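Local structure of 3-dehydroquinate dehydratase (Clostridium difficile, 4H3D) at residues 48-53 / 82-87. The protein catalyses the cis-dehydration of 3-dehydroquinate to 3-dehydroshikimate through an imine intermediate, the third step of the chorismate pathway. Residues are numbered along the deposited sequence; the frame is centred on the assembly and turned at random.
Sequences IIEWRV and LFTFRS. With SHL (5-hydroxy-6-methyl-4-oxo-4H-pyran-2-carboxylic acid), chain I.
Two groups grip Glu50 OE2: the hydroxyl of Thr84, which donates from OG1 at 2.7 Å to the anti lone pair of the carboxylate oxygen, and a water that donates to the same atom. Glu50 gets there with CG anti to its backbone N (chi1 173°) and the chain extended beyond, lying alongside Leu82, whose CD2 packs against CG and OE2. The water also takes a weak hydrogen bond from Arg86 NH2, and that nitrogen donates directly to OAC of the bound comenic-acid-derived ligand at 3.2 Å. Arg86 bends at chi2 and chi3, laying one guanidinium face over the Thr84 methyl; its NH2 and NH1 form salt bridges with Asp118 and Glu120. Arg86 CB sits over one face of the Arg52 guanidinium, 3.5 Å from Arg52 NE, which forms a salt bridge with Asp54 OD1. Beneath, the backbones run as parallel TIM-barrel neighbours in the beta-alpha-beta unit of strand 48-52, helix 62-76 and strand 81-84. Leu82 N reaches Ile49 O at 2.8 Å, Trp51 N donates to Leu82 O, Thr84 N to Trp51 O, and Val53 N closes the ladder on Thr84 O. On the other face of the sheet, Phe83 turns its edge to the Trp51 six-membered ring in an offset edge-to-face pair, planes at 72°, and Val53 CG1 meets Phe83 CZ at 3.6 Å. Glu50, Trp51, Arg52 and Arg86 bind 3-dehydroquinate; in this hydrogen-bonded network Thr84 probably helps to hold the carboxylate in place, and the acidic partners probably fix how Arg86 turns toward the pocket, beside catalytic His147.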
ATOM      1  N   ILE B  48     -18.594  -8.897  -0.330  1.00 22.72           N
ATOM      2  CA  ILE B  48     -19.796  -8.338   0.263  1.00 22.60           C
ATOM      3  C   ILE B  48     -20.295  -7.196  -0.596  1.00 21.37           C
ATOM      4  O   ILE B  48     -19.499  -6.447  -1.177  1.00 19.90           O
ATOM      5  CB  ILE B  48     -19.474  -7.758   1.673  1.00 23.80           C
ATOM      6  CG1 ILE B  48     -18.930  -8.854   2.598  1.00 26.88           C
ATOM      7  CG2 ILE B  48     -20.703  -7.062   2.298  1.00 20.51           C
ATOM      8  CD1 ILE B  48     -18.424  -8.332   3.937  1.00 28.07           C
ATOM      9  N   ILE B  49     -21.610  -7.072  -0.679  1.00 20.21           N
ATOM     10  CA  ILE B  49     -22.245  -5.986  -1.386  1.00 21.23           C
ATOM     11  C   ILE B  49     -22.937  -5.097  -0.342  1.00 21.27           C
ATOM     12  O   ILE B  49     -23.586  -5.603   0.560  1.00 20.87           O
ATOM     13  CB  ILE B  49     -23.273  -6.488  -2.404  1.00 23.02           C
ATOM     14  CG1 ILE B  49     -22.555  -7.183  -3.565  1.00 24.83           C
ATOM     15  CG2 ILE B  49     -24.113  -5.328  -2.922  1.00 21.09           C
ATOM     16  CD1 ILE B  49     -23.491  -7.842  -4.606  1.00 26.03           C
ATOM     17  N   GLU B  50     -22.734  -3.784  -0.452  1.00 19.79           N
ATOM     18  CA  GLU B  50     -23.362  -2.819   0.440  1.00 19.02           C
ATOM     19  C   GLU B  50     -24.419  -2.063  -0.325  1.00 19.77           C
ATOM     20  O   GLU B  50     -24.147  -1.540  -1.390  1.00 23.41           O
ATOM     21  CB  GLU B  50     -22.328  -1.805   0.974  1.00 18.91           C
ATOM     22  CG  GLU B  50     -22.951  -0.639   1.783  1.00 19.79           C
ATOM     23  CD  GLU B  50     -21.911   0.395   2.261  1.00 25.33           C
ATOM     24  OE1 GLU B  50     -21.072   0.828   1.440  1.00 28.35           O
ATOM     25  OE2 GLU B  50     -21.947   0.768   3.454  1.00 26.50           O
ATOM     26  N   TRP B  51     -25.636  -2.018   0.195  1.00 20.37           N
ATOM     27  CA  TRP B  51     -26.659  -1.181  -0.407  1.00 19.70           C
ATOM     28  C   TRP B  51     -26.719   0.122   0.366  1.00 20.11           C
ATOM     29  O   TRP B  51     -27.118   0.146   1.547  1.00 19.87           O
ATOM     30  CB  TRP B  51     -28.026  -1.870  -0.449  1.00 19.65           C
ATOM     31  CG  TRP B  51     -29.091  -1.025  -1.076  1.00 19.27           C
ATOM     32  CD1 TRP B  51     -28.909  -0.025  -1.995  1.00 21.84           C
ATOM     33  CD2 TRP B  51     -30.521  -1.149  -0.906  1.00 24.27           C
ATOM     34  NE1 TRP B  51     -30.128   0.513  -2.362  1.00 23.08           N
ATOM     35  CE2 TRP B  51     -31.129  -0.169  -1.725  1.00 22.78           C
ATOM     36  CE3 TRP B  51     -31.336  -1.982  -0.144  1.00 22.20           C
ATOM     37  CZ2 TRP B  51     -32.503   0.001  -1.786  1.00 24.67           C
ATOM     38  CZ3 TRP B  51     -32.708  -1.805  -0.213  1.00 21.96           C
ATOM     39  CH2 TRP B  51     -33.272  -0.819  -1.022  1.00 23.75           C
ATOM     40  N   ARG B  52     -26.278   1.206  -0.295  1.00 20.73           N
ATOM     41  CA  ARG B  52     -26.318   2.552   0.259  1.00 20.35           C
ATOM     42  C   ARG B  52     -27.684   3.084  -0.061  1.00 21.24           C
ATOM     43  O   ARG B  52     -27.873   3.784  -1.046  1.00 20.29           O
ATOM     44  CB  ARG B  52     -25.240   3.454  -0.362  1.00 21.89           C
ATOM     45  CG  ARG B  52     -23.850   3.310   0.264  1.00 21.39           C
ATOM     46  CD  ARG B  52     -23.804   3.974   1.610  1.00 22.64           C
ATOM     47  NE  ARG B  52     -24.186   5.390   1.500  1.00 26.02           N
ATOM     48  CZ  ARG B  52     -23.339   6.380   1.225  1.00 28.26           C
ATOM     49  NH1 ARG B  52     -22.045   6.124   1.043  1.00 24.97           N
ATOM     50  NH2 ARG B  52     -23.784   7.637   1.138  1.00 25.39           N
ATOM     51  N   VAL B  53     -28.629   2.746   0.813  1.00 21.65           N
ATOM     52  CA  VAL B  53     -30.042   3.044   0.626  1.00 20.87           C
ATOM     53  C   VAL B  53     -30.373   4.541   0.714  1.00 22.78           C
ATOM     54  O   VAL B  53     -31.406   4.974   0.211  1.00 22.32           O
ATOM     55  CB  VAL B  53     -30.885   2.223   1.628  1.00 21.89           C
ATOM     56  CG1 VAL B  53     -30.740   2.781   3.037  1.00 19.94           C
ATOM     57  CG2 VAL B  53     -32.358   2.171   1.208  1.00 21.42           C
ATOM     58  N   LEU B  82     -24.830  -5.977   3.028  1.00 20.27           N
ATOM     59  CA  LEU B  82     -24.761  -4.949   4.086  1.00 19.48           C
ATOM     60  C   LEU B  82     -25.757  -3.839   3.748  1.00 19.21           C
ATOM     61  O   LEU B  82     -25.746  -3.320   2.635  1.00 20.99           O
ATOM     62  CB  LEU B  82     -23.344  -4.360   4.148  1.00 20.26           C
ATOM     63  CG  LEU B  82     -23.140  -3.034   4.924  1.00 18.27           C
ATOM     64  CD1 LEU B  82     -23.573  -3.168   6.404  1.00 17.07           C
ATOM     65  CD2 LEU B  82     -21.672  -2.556   4.795  1.00 19.34           C
ATOM     66  N   PHE B  83     -26.614  -3.486   4.704  1.00 18.05           N
ATOM     67  CA  PHE B  83     -27.617  -2.429   4.527  1.00 17.92           C
ATOM     68  C   PHE B  83     -27.118  -1.209   5.271  1.00 17.17           C
ATOM     69  O   PHE B  83     -26.858  -1.286   6.463  1.00 19.27           O
ATOM     70  CB  PHE B  83     -28.953  -2.883   5.097  1.00 18.25           C
ATOM     71  CG  PHE B  83     -30.060  -1.899   4.910  1.00 19.28           C
ATOM     72  CD1 PHE B  83     -30.680  -1.776   3.697  1.00 19.84           C
ATOM     73  CD2 PHE B  83     -30.501  -1.114   5.963  1.00 21.93           C
ATOM     74  CE1 PHE B  83     -31.733  -0.863   3.508  1.00 20.67           C
ATOM     75  CE2 PHE B  83     -31.558  -0.211   5.783  1.00 23.54           C
ATOM     76  CZ  PHE B  83     -32.167  -0.098   4.550  1.00 18.77           C
ATOM     77  N   THR B  84     -26.963  -0.091   4.560  1.00 17.61           N
ATOM     78  CA  THR B  84     -26.433   1.142   5.147  1.00 17.64           C
ATOM     79  C   THR B  84     -27.217   2.389   4.743  1.00 16.87           C
ATOM     80  O   THR B  84     -27.251   2.748   3.571  1.00 19.20           O
ATOM     81  CB  THR B  84     -24.942   1.411   4.707  1.00 17.15           C
ATOM     82  OG1 THR B  84     -24.097   0.309   5.095  1.00 20.90           O
ATOM     83  CG2 THR B  84     -24.399   2.725   5.366  1.00 17.61           C
ATOM     84  N   PHE B  85     -27.844   3.052   5.716  1.00 17.93           N
ATOM     85  CA  PHE B  85     -28.399   4.389   5.476  1.00 18.41           C
ATOM     86  C   PHE B  85     -27.378   5.336   6.100  1.00 19.32           C
ATOM     87  O   PHE B  85     -27.259   5.403   7.327  1.00 18.47           O
ATOM     88  CB  PHE B  85     -29.778   4.631   6.116  1.00 19.84           C
ATOM     89  CG  PHE B  85     -30.349   6.010   5.787  1.00 18.68           C
ATOM     90  CD1 PHE B  85     -29.895   7.140   6.436  1.00 18.58           C
ATOM     91  CD2 PHE B  85     -31.288   6.158   4.788  1.00 24.57           C
ATOM     92  CE1 PHE B  85     -30.390   8.401   6.094  1.00 20.14           C
ATOM     93  CE2 PHE B  85     -31.781   7.396   4.458  1.00 22.74           C
ATOM     94  CZ  PHE B  85     -31.332   8.512   5.107  1.00 24.14           C
ATOM     95  N   ARG B  86     -26.594   6.003   5.249  1.00 19.45           N
ATOM     96  CA  ARG B  86     -25.574   6.955   5.682  1.00 19.85           C
ATOM     97  C   ARG B  86     -26.243   8.309   5.863  1.00 22.13           C
ATOM     98  O   ARG B  86     -26.831   8.843   4.930  1.00 20.83           O
ATOM     99  CB  ARG B  86     -24.461   7.026   4.618  1.00 19.44           C
ATOM    100  CG  ARG B  86     -23.290   7.918   4.970  1.00 19.90           C
ATOM    101  CD  ARG B  86     -22.558   7.500   6.274  1.00 18.66           C
ATOM    102  NE  ARG B  86     -21.877   6.208   6.167  1.00 21.99           N
ATOM    103  CZ  ARG B  86     -22.116   5.136   6.925  1.00 23.02           C
ATOM    104  NH1 ARG B  86     -23.015   5.177   7.911  1.00 24.20           N
ATOM    105  NH2 ARG B  86     -21.410   4.028   6.726  1.00 19.70           N
ATOM    106  N   SER B  87     -26.190   8.854   7.073  1.00 23.03           N
ATOM    107  CA  SER B  87     -26.860  10.119   7.340  1.00 26.37           C
ATOM    108  C   SER B  87     -26.087  11.303   6.749  1.00 26.98           C
ATOM    109  O   SER B  87     -24.875  11.225   6.477  1.00 22.70           O
ATOM    110  CB  SER B  87     -27.080  10.315   8.855  1.00 26.84           C
ATOM    111  OG  SER B  87     -25.892  10.760   9.479  1.00 35.84           O
TER
HETATM  112  OAD SHL I 302     -14.783   3.641   0.778  1.00 37.96           O
HETATM  113  CAH SHL I 302     -15.008   4.765   1.293  1.00 43.51           C
HETATM  114  OAA SHL I 302     -14.534   5.815   0.790  1.00 41.03           O
HETATM  115  CAK SHL I 302     -15.832   4.827   2.484  1.00 39.73           C
HETATM  116  OAG SHL I 302     -16.341   3.597   3.021  1.00 36.68           O
HETATM  117  CAF SHL I 302     -17.298   3.649   4.054  1.00 38.55           C
HETATM  118  CAL SHL I 302     -17.875   2.492   4.463  1.00 38.12           C
HETATM  119  CAJ SHL I 302     -17.658   4.870   4.506  1.00 40.48           C
HETATM  120  OAC SHL I 302     -18.578   4.965   5.463  1.00 37.58           O
HETATM  121  CAI SHL I 302     -17.095   6.011   4.009  1.00 39.11           C
HETATM  122  CAE SHL I 302     -16.193   5.995   3.020  1.00 38.84           C
HETATM  123  OAB SHL I 302     -17.443   7.189   4.505  1.00 38.37           O
HETATM  124  O   HOH W   1     -20.923   3.278   3.973  1.00 35.01           O